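Local structure of cysteine synthase 3 (Entamoeba histolytica, 6KR5) at residues B[263-266]-B[267-271]; B[94-97]-B[98-102]; B[220-223]-B[224-227]. The protein catalyses the pyridoxal-phosphate-dependent synthesis of L-cysteine, probably by replacing the acetoxy group of O-acetyl-L-serine with sulfide. All coordinates share one frame; numbering follows the deposited sequence.

Interaction 1. Residues B[263-266]-B[267-271]; sequences WKMA and RAVVK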
ATOM      1  N   TRP B 263      -1.798  19.728   4.755  1.00 20.86           N
ATOM      2  CA  TRP B 263      -2.862  19.103   3.982  1.00 18.49           C
ATOM      3  C   TRP B 263      -2.842  19.582   2.539  1.00 21.39           C
ATOM      4  O   TRP B 263      -2.983  18.783   1.608  1.00 21.67           O
ATOM      5  CB  TRP B 263      -4.219  19.408   4.591  1.00 21.70           C
ATOM      6  CG  TRP B 263      -4.432  18.873   5.948  1.00 20.04           C
ATOM      7  CD1 TRP B 263      -3.712  17.897   6.588  1.00 21.16           C
ATOM      8  CD2 TRP B 263      -5.461  19.277   6.851  1.00 23.82           C
ATOM      9  NE1 TRP B 263      -4.239  17.679   7.849  1.00 26.04           N
ATOM     10  CE2 TRP B 263      -5.311  18.514   8.028  1.00 22.35           C
ATOM     11  CE3 TRP B 263      -6.486  20.228   6.784  1.00 24.06           C
ATOM     12  CZ2 TRP B 263      -6.163  18.656   9.117  1.00 25.41           C
ATOM     13  CZ3 TRP B 263      -7.327  20.373   7.870  1.00 27.08           C
ATOM     14  CH2 TRP B 263      -7.155  19.594   9.022  1.00 24.91           C
ATOM     15  N   LYS B 264      -2.706  20.900   2.342  1.00 19.13           N
ATOM     16  CA  LYS B 264      -2.646  21.443   0.989  1.00 19.95           C
ATOM     17  C   LYS B 264      -1.457  20.872   0.218  1.00 21.34           C
ATOM     18  O   LYS B 264      -1.586  20.507  -0.956  1.00 20.92           O
ATOM     19  CB  LYS B 264      -2.580  22.969   1.046  1.00 21.37           C
ATOM     20  CG  LYS B 264      -2.603  23.621  -0.330  1.00 24.38           C
ATOM     21  CD  LYS B 264      -3.083  25.071  -0.266  1.00 31.57           C
ATOM     22  CE  LYS B 264      -2.071  25.960   0.407  1.00 36.22           C
ATOM     23  NZ  LYS B 264      -2.556  27.362   0.601  1.00 42.72           N
ATOM     24  N   MET B 265      -0.292  20.773   0.871  1.00 20.35           N
ATOM     25  CA  MET B 265       0.862  20.154   0.223  1.00 19.59           C
ATOM     26  C   MET B 265       0.566  18.717  -0.197  1.00 19.96           C
ATOM     27  O   MET B 265       0.917  18.306  -1.311  1.00 19.37           O
ATOM     28  CB  MET B 265       2.075  20.191   1.150  1.00 20.05           C
ATOM     29  CG  MET B 265       3.349  19.743   0.459  1.00 20.42           C
ATOM     30  SD  MET B 265       4.088  21.087  -0.514  1.00 21.98           S
ATOM     31  CE  MET B 265       3.760  20.531  -2.180  1.00 22.25           C
ATOM     32  N   ALA B 266      -0.068  17.934   0.682  1.00 20.47           N
ATOM     33  CA  ALA B 266      -0.367  16.543   0.348  1.00 18.27           C
ATOM     34  C   ALA B 266      -1.269  16.453  -0.872  1.00 20.25           C
ATOM     35  O   ALA B 266      -1.066  15.597  -1.738  1.00 20.54           O
ATOM     36  CB  ALA B 266      -1.013  15.846   1.544  1.00 21.84           C
ATOM     37  N   ARG B 267      -2.268  17.332  -0.958  1.00 18.65           N
ATOM     38  CA  ARG B 267      -3.141  17.339  -2.129  1.00 18.20           C
ATOM     39  C   ARG B 267      -2.374  17.701  -3.389  1.00 19.47           C
ATOM     40  O   ARG B 267      -2.652  17.164  -4.468  1.00 20.63           O
ATOM     41  CB  ARG B 267      -4.296  18.315  -1.925  1.00 19.10           C
ATOM     42  CG  ARG B 267      -5.326  17.823  -0.925  1.00 21.34           C
ATOM     43  CD  ARG B 267      -6.574  18.691  -0.944  1.00 23.73           C
ATOM     44  NE  ARG B 267      -6.351  20.014  -0.360  1.00 23.37           N
ATOM     45  CZ  ARG B 267      -6.483  20.301   0.931  1.00 22.45           C
ATOM     46  NH1 ARG B 267      -6.837  19.355   1.794  1.00 24.84           N
ATOM     47  NH2 ARG B 267      -6.276  21.538   1.353  1.00 22.64           N
ATOM     48  N   ALA B 268      -1.421  18.628  -3.281  1.00 20.72           N
ATOM     49  CA  ALA B 268      -0.654  19.032  -4.460  1.00 19.74           C
ATOM     50  C   ALA B 268       0.271  17.916  -4.933  1.00 19.52           C
ATOM     51  O   ALA B 268       0.453  17.721  -6.140  1.00 20.80           O
ATOM     52  CB  ALA B 268       0.146  20.296  -4.152  1.00 20.69           C
ATOM     53  N   VAL B 269       0.855  17.168  -3.997  1.00 18.42           N
ATOM     54  CA  VAL B 269       1.773  16.096  -4.365  1.00 17.39           C
ATOM     55  C   VAL B 269       1.043  15.006  -5.141  1.00 22.13           C
ATOM     56  O   VAL B 269       1.550  14.501  -6.148  1.00 20.32           O
ATOM     57  CB  VAL B 269       2.453  15.547  -3.099  1.00 17.13           C
ATOM     58  CG1 VAL B 269       3.243  14.285  -3.414  1.00 22.10           C
ATOM     59  CG2 VAL B 269       3.359  16.622  -2.526  1.00 20.15           C
ATOM     60  N   VAL B 270      -0.159  14.625  -4.702  1.00 20.03           N
ATOM     61  CA  VAL B 270      -0.847  13.576  -5.445  1.00 20.11           C
ATOM     62  C   VAL B 270      -1.325  14.107  -6.799  1.00 20.13           C
ATOM     63  O   VAL B 270      -1.245  13.394  -7.807  1.00 21.75           O
ATOM     64  CB  VAL B 270      -1.975  12.940  -4.598  1.00 23.24           C
ATOM     65  CG1 VAL B 270      -3.020  13.938  -4.222  1.00 23.98           C
ATOM     66  CG2 VAL B 270      -2.601  11.736  -5.326  1.00 23.32           C
ATOM     67  N   LYS B 271      -1.741  15.373  -6.878  1.00 20.05           N
ATOM     68  CA  LYS B 271      -2.245  15.886  -8.151  1.00 21.50           C
ATOM     69  C   LYS B 271      -1.126  16.094  -9.164  1.00 20.89           C
ATOM     70  O   LYS B 271      -1.313  15.830 -10.362  1.00 24.88           O
ATOM     71  CB  LYS B 271      -3.002  17.195  -7.941  1.00 22.27           C
ATOM     72  CG  LYS B 271      -3.753  17.658  -9.195  1.00 26.43           C
ATOM     73  CD  LYS B 271      -4.607  18.888  -8.910  1.00 30.64           C
ATOM     74  CE  LYS B 271      -5.259  19.395 -10.185  1.00 36.56           C
ATOM     75  NZ  LYS B 271      -6.056  20.634  -9.970  1.00 45.19           N
TER
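Arg267 N donates to Trp263 O at 3.0 Å, and the next three amides of helix 259-273 follow the same i to i+4 pattern. Ala268 N reaches Lys264 O, Val269 N reaches Met265 O at 2.9 Å, and Val270 N closes on Ala266 O with a nearly straight N-H...O angle of 163°. The Arg267 side chain folds back along the preceding turn: with CG beside the backbone N (chi1 -72°) and a bend at chi3, its guanidinium lies flat over the backbone. Trp263 O lies 3.8 Å from the guanidinium plane, over its centre; at the rim Trp263 CB comes within 3.8 Å of Arg267 NH1, and Lys264 CA within 3.6 Å of Arg267 NH2. The unbranched Met265 chain, bent at chi2 and chi3, brings CE to 3.9 Å from Val269 CG2 and 4.1 Å from Ala268 CB. The short Ala268 side chain lets that methyl lie alongside the valine branch. Met265 and Val269 face helix 279-292, whereas Val270 packs on Phe123 of the second subunit. The polar ends have partners further along the chain: Arg267 NE forms a salt bridge with Glu323, Arg267 NH1 bonds Leu318 O, and Lys264 NZ bonds Ser333. These bonds join the helix to the C-terminal part of the chain, and Glu323 probably offsets the positive charge of Arg267.

Interaction 2. Residues B[94-97]-B[98-102]; sequences CQAG and AVFGY
Ala96 and Phe100 meet through both backbone and side chain near the C-terminal end of helix 88-100. Among the backbone bonds, Phe100 N gives the straightest, 2.9 Å to Ala96 O at an N-H...O angle of 171°, and Ala98 N donates to Cys94 O at 3.0 Å. Val99 N is held less firmly, with weak bonds to both Gln95 O and Ala96 O. The helix ends at Phe100; Gly97 O, one turn back, accepts Tyr102 N at 3.0 Å, a well-formed i to i+5 bond, and Gly101 N at 2.9 Å, a weak and bent one. Gly101 takes a positive phi of 84°, at which a beta carbon would collide with the carbonyl oxygen of Phe100, so glycine suits the turn. This resembles a Schellman-type end, though the companion pair Gly101 N to Ala98 O is long at 3.6 Å. At Gly97 a beta carbon would crowd Tyr102 O.

Apolar contact is modest: Phe100 CD2 lies 4.2 Å from Ala96 CB.

Carbon-to-carbonyl contacts are closer. Setting CG anti to the carbonyl carbon (chi1 -78°) carries Phe100 CD2 back to 3.2 Å from Ala96 O. Val99 lays its CG2 branch 3.6 Å from Gln95 O, and Ala98 CB approaches Cys94 O.

The helix is the crossover of a beta-alpha-beta unit between strands 80-84 and 104-109. Cys94 packs on Val104 and Ile106 of the second strand, Ala96 and Phe100 lie against Ile66 of helix 58-72, and Ala98 and Val99 meet Lys271 and Asp273 of the second subunit.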
ATOM      1  N   CYS B  94       0.927  -5.282  15.259  1.00 20.53           N
ATOM      2  CA  CYS B  94       0.005  -6.383  15.001  1.00 20.08           C
ATOM      3  C   CYS B  94       0.497  -7.256  13.859  1.00 18.26           C
ATOM      4  O   CYS B  94       0.377  -8.488  13.915  1.00 18.43           O
ATOM      5  CB  CYS B  94      -1.391  -5.839  14.713  1.00 20.38           C
ATOM      6  SG  CYS B  94      -2.226  -5.239  16.192  1.00 22.58           S
ATOM      7  N   GLN B  95       1.083  -6.647  12.829  1.00 19.02           N
ATOM      8  CA  GLN B  95       1.636  -7.434  11.730  1.00 20.08           C
ATOM      9  C   GLN B  95       2.753  -8.351  12.225  1.00 18.80           C
ATOM     10  O   GLN B  95       2.750  -9.565  11.955  1.00 19.17           O
ATOM     11  CB  GLN B  95       2.137  -6.503  10.628  1.00 19.11           C
ATOM     12  CG  GLN B  95       2.882  -7.233   9.519  1.00 18.37           C
ATOM     13  CD  GLN B  95       3.365  -6.292   8.430  1.00 21.22           C
ATOM     14  OE1 GLN B  95       2.867  -6.308   7.291  1.00 21.85           O
ATOM     15  NE2 GLN B  95       4.326  -5.453   8.774  1.00 21.06           N
ATOM     16  N   ALA B  96       3.706  -7.793  12.984  1.00 18.89           N
ATOM     17  CA  ALA B  96       4.829  -8.593  13.459  1.00 18.89           C
ATOM     18  C   ALA B  96       4.371  -9.620  14.480  1.00 17.82           C
ATOM     19  O   ALA B  96       4.811 -10.774  14.448  1.00 19.74           O
ATOM     20  CB  ALA B  96       5.918  -7.694  14.039  1.00 20.39           C
ATOM     21  N   GLY B  97       3.443  -9.239  15.359  1.00 19.31           N
ATOM     22  CA  GLY B  97       2.962 -10.182  16.355  1.00 19.01           C
ATOM     23  C   GLY B  97       2.279 -11.385  15.732  1.00 20.39           C
ATOM     24  O   GLY B  97       2.462 -12.520  16.180  1.00 20.48           O
ATOM     25  N   ALA B  98       1.493 -11.157  14.674  1.00 19.68           N
ATOM     26  CA  ALA B  98       0.801 -12.266  14.027  1.00 21.82           C
ATOM     27  C   ALA B  98       1.790 -13.282  13.454  1.00 21.27           C
ATOM     28  O   ALA B  98       1.558 -14.494  13.522  1.00 22.88           O
ATOM     29  CB  ALA B  98      -0.125 -11.724  12.937  1.00 21.25           C
ATOM     30  N   VAL B  99       2.900 -12.811  12.887  1.00 20.03           N
ATOM     31  CA  VAL B  99       3.834 -13.732  12.244  1.00 18.26           C
ATOM     32  C   VAL B  99       4.754 -14.384  13.269  1.00 26.44           C
ATOM     33  O   VAL B  99       5.047 -15.586  13.179  1.00 24.04           O
ATOM     34  CB  VAL B  99       4.619 -12.999  11.138  1.00 19.33           C
ATOM     35  CG1 VAL B  99       5.619 -13.932  10.509  1.00 22.22           C
ATOM     36  CG2 VAL B  99       3.658 -12.459  10.069  1.00 22.04           C
ATOM     37  N   PHE B 100       5.198 -13.627  14.277  1.00 21.46           N
ATOM     38  CA  PHE B 100       6.023 -14.217  15.327  1.00 22.95           C
ATOM     39  C   PHE B 100       5.218 -15.090  16.276  1.00 23.96           C
ATOM     40  O   PHE B 100       5.816 -15.843  17.056  1.00 28.00           O
ATOM     41  CB  PHE B 100       6.732 -13.130  16.140  1.00 21.54           C
ATOM     42  CG  PHE B 100       7.927 -12.538  15.456  1.00 22.74           C
ATOM     43  CD1 PHE B 100       9.035 -13.319  15.170  1.00 25.66           C
ATOM     44  CD2 PHE B 100       7.960 -11.193  15.126  1.00 19.89           C
ATOM     45  CE1 PHE B 100      10.151 -12.772  14.537  1.00 25.77           C
ATOM     46  CE2 PHE B 100       9.075 -10.635  14.497  1.00 23.40           C
ATOM     47  CZ  PHE B 100      10.169 -11.422  14.204  1.00 27.00           C
ATOM     48  N   GLY B 101       3.893 -14.991  16.252  1.00 21.08           N
ATOM     49  CA  GLY B 101       3.059 -15.834  17.090  1.00 23.55           C
ATOM     50  C   GLY B 101       2.863 -15.347  18.506  1.00 24.46           C
ATOM     51  O   GLY B 101       2.747 -16.169  19.423  1.00 29.71           O
ATOM     52  N   TYR B 102       2.819 -14.032  18.722  1.00 22.23           N
ATOM     53  CA  TYR B 102       2.579 -13.488  20.047  1.00 21.93           C
ATOM     54  C   TYR B 102       1.278 -12.702  20.080  1.00 23.91           C
ATOM     55  O   TYR B 102       0.969 -11.986  19.126  1.00 22.96           O
ATOM     56  CB  TYR B 102       3.714 -12.556  20.481  1.00 22.13           C
ATOM     57  CG  TYR B 102       4.919 -13.288  20.986  1.00 23.71           C
ATOM     58  CD1 TYR B 102       5.873 -13.774  20.101  1.00 24.22           C
ATOM     59  CD2 TYR B 102       5.099 -13.515  22.353  1.00 22.97           C
ATOM     60  CE1 TYR B 102       6.975 -14.448  20.558  1.00 26.11           C
ATOM     61  CE2 TYR B 102       6.198 -14.193  22.811  1.00 27.03           C
ATOM     62  CZ  TYR B 102       7.128 -14.657  21.910  1.00 24.85           C
ATOM     63  OH  TYR B 102       8.230 -15.333  22.368  1.00 30.79           O
TER

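Interaction 3. Residues B[220-223]-B[224-227]; sequences ESAV and LSGK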
ATOM      1  N   GLU B 220       1.272  24.383  15.196  1.00 21.42           N
ATOM      2  CA  GLU B 220       0.310  24.527  16.283  1.00 22.61           C
ATOM      3  C   GLU B 220       0.697  23.759  17.545  1.00 23.48           C
ATOM      4  O   GLU B 220       0.039  23.924  18.581  1.00 23.48           O
ATOM      5  CB  GLU B 220      -1.072  24.087  15.779  1.00 24.91           C
ATOM      6  CG  GLU B 220      -1.621  24.940  14.618  1.00 25.70           C
ATOM      7  CD  GLU B 220      -1.136  24.513  13.224  1.00 25.68           C
ATOM      8  OE1 GLU B 220      -0.639  23.377  13.080  1.00 23.49           O
ATOM      9  OE2 GLU B 220      -1.252  25.334  12.279  1.00 27.03           O
ATOM     10  N   SER B 221       1.747  22.944  17.502  1.00 21.29           N
ATOM     11  CA  SER B 221       2.205  22.191  18.677  1.00 21.61           C
ATOM     12  C   SER B 221       3.715  21.998  18.574  1.00 22.29           C
ATOM     13  O   SER B 221       4.235  20.885  18.525  1.00 21.27           O
ATOM     14  CB  SER B 221       1.477  20.859  18.807  1.00 19.66           C
ATOM     15  OG  SER B 221       1.599  20.336  20.126  1.00 21.61           O
ATOM     16  N   ALA B 222       4.440  23.112  18.544  1.00 22.03           N
ATOM     17  CA  ALA B 222       5.850  23.096  18.174  1.00 21.25           C
ATOM     18  C   ALA B 222       6.717  22.937  19.426  1.00 22.92           C
ATOM     19  O   ALA B 222       7.502  23.810  19.807  1.00 23.70           O
ATOM     20  CB  ALA B 222       6.196  24.353  17.388  1.00 22.69           C
ATOM     21  N   VAL B 223       6.577  21.766  20.055  1.00 20.94           N
ATOM     22  CA  VAL B 223       7.216  21.559  21.356  1.00 19.52           C
ATOM     23  C   VAL B 223       8.725  21.389  21.217  1.00 21.49           C
ATOM     24  O   VAL B 223       9.477  21.733  22.141  1.00 23.19           O
ATOM     25  CB  VAL B 223       6.579  20.371  22.118  1.00 21.15           C
ATOM     26  CG1 VAL B 223       5.088  20.583  22.296  1.00 22.04           C
ATOM     27  CG2 VAL B 223       6.882  19.039  21.456  1.00 23.35           C
ATOM     28  N   LEU B 224       9.205  20.868  20.085  1.00 21.83           N
ATOM     29  CA  LEU B 224      10.650  20.793  19.897  1.00 21.43           C
ATOM     30  C   LEU B 224      11.260  22.186  19.831  1.00 24.07           C
ATOM     31  O   LEU B 224      12.404  22.385  20.264  1.00 29.08           O
ATOM     32  CB  LEU B 224      10.983  20.011  18.629  1.00 21.51           C
ATOM     33  CG  LEU B 224      10.469  18.574  18.597  1.00 21.01           C
ATOM     34  CD1 LEU B 224      10.771  17.988  17.248  1.00 25.58           C
ATOM     35  CD2 LEU B 224      11.105  17.742  19.691  1.00 26.35           C
ATOM     36  N   SER B 225      10.505  23.160  19.320  1.00 25.28           N
ATOM     37  CA  SER B 225      10.923  24.557  19.282  1.00 25.94           C
ATOM     38  C   SER B 225      10.750  25.255  20.625  1.00 28.64           C
ATOM     39  O   SER B 225      11.064  26.446  20.729  1.00 35.26           O
ATOM     40  CB  SER B 225      10.125  25.299  18.211  1.00 26.93           C
ATOM     41  OG  SER B 225      10.283  24.679  16.943  1.00 35.78           O
ATOM     42  N   GLY B 226      10.261  24.548  21.641  1.00 26.93           N
ATOM     43  CA  GLY B 226      10.041  25.105  22.967  1.00 25.35           C
ATOM     44  C   GLY B 226       8.694  25.758  23.189  1.00 27.57           C
ATOM     45  O   GLY B 226       8.483  26.353  24.255  1.00 30.22           O
ATOM     46  N   LYS B 227       7.767  25.664  22.222  1.00 25.01           N
ATOM     47  CA  LYS B 227       6.430  26.219  22.353  1.00 24.64           C
ATOM     48  C   LYS B 227       5.507  25.242  23.074  1.00 25.94           C
ATOM     49  O   LYS B 227       5.779  24.041  23.131  1.00 23.96           O
ATOM     50  CB  LYS B 227       5.882  26.565  20.970  1.00 28.55           C
ATOM     51  CG  LYS B 227       6.754  27.560  20.226  1.00 35.73           C
ATOM     52  CD  LYS B 227       6.097  28.041  18.948  1.00 39.37           C
ATOM     53  CE  LYS B 227       6.784  29.297  18.431  1.00 49.13           C
ATOM     54  NZ  LYS B 227       8.265  29.225  18.603  1.00 41.32           N
TER
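Ala222 and Lys227 close a compact loop through their backbones, Lys227 N donating to Ala222 O at 3.1 Å from above the carbonyl plane. The same oxygen takes a weak bond from Ser225 N, so it gathers two amides at the tight centre of the contact. Val223 CA makes a CA-H...O contact of 3.4 Å with Lys227 O. The small Ala222 CB touches both Ser225 CB, 4.1 Å away, and the aliphatic Lys227 CD at 4.0 Å. Glu217 grips this side by accepting from Leu224 N and bonding Ser225 OG, while Leu224 packs on Ile254 and Tyr246.

The outer side is looser. Beyond CD, Lys227 carries its amine away from the loop, as suits a long charged chain on an exposed residue. Gly226, also exposed, has a positive phi of 88° that would press a beta carbon against the preceding carbonyl oxygen.

Gly226 N to Val223 O, 3.0 Å and well out of the carbonyl's plane, closes a type I beta turn from Val223 to Gly226, which the Lys227 N to Ala222 O bond brackets. Overlapping it at Val223 is an inverse gamma turn centred on Ala222, with a weak Val223 N to Ser221 O bond. The loop lies near the cofactor, the Leu224 side chain about 9 Å from the pyridoxal phosphate.

Overall arrangement
From the N terminus, interaction 2 comes first, interaction 3 next and interaction 1 last; they stand in series, with none nested or crossed. Each is local. Interaction 2 ends the helix between two strands of the four-stranded parallel sheet; interaction 3 closes a turn between strands 212-218 and 253-257 of the six-stranded sheet; interaction 1 lies on the helix that follows strand 253-257. Interactions 1 and 3 come within about 8 Å at their nearest atoms without touching, whereas interaction 2 lies across the chain's centre from both. Between subunits the ends do meet: Ala98 of interaction 2 packs on Lys271 of the second subunit, a residue of interaction 1's range. Interaction 3 touches no other chain of the assembly.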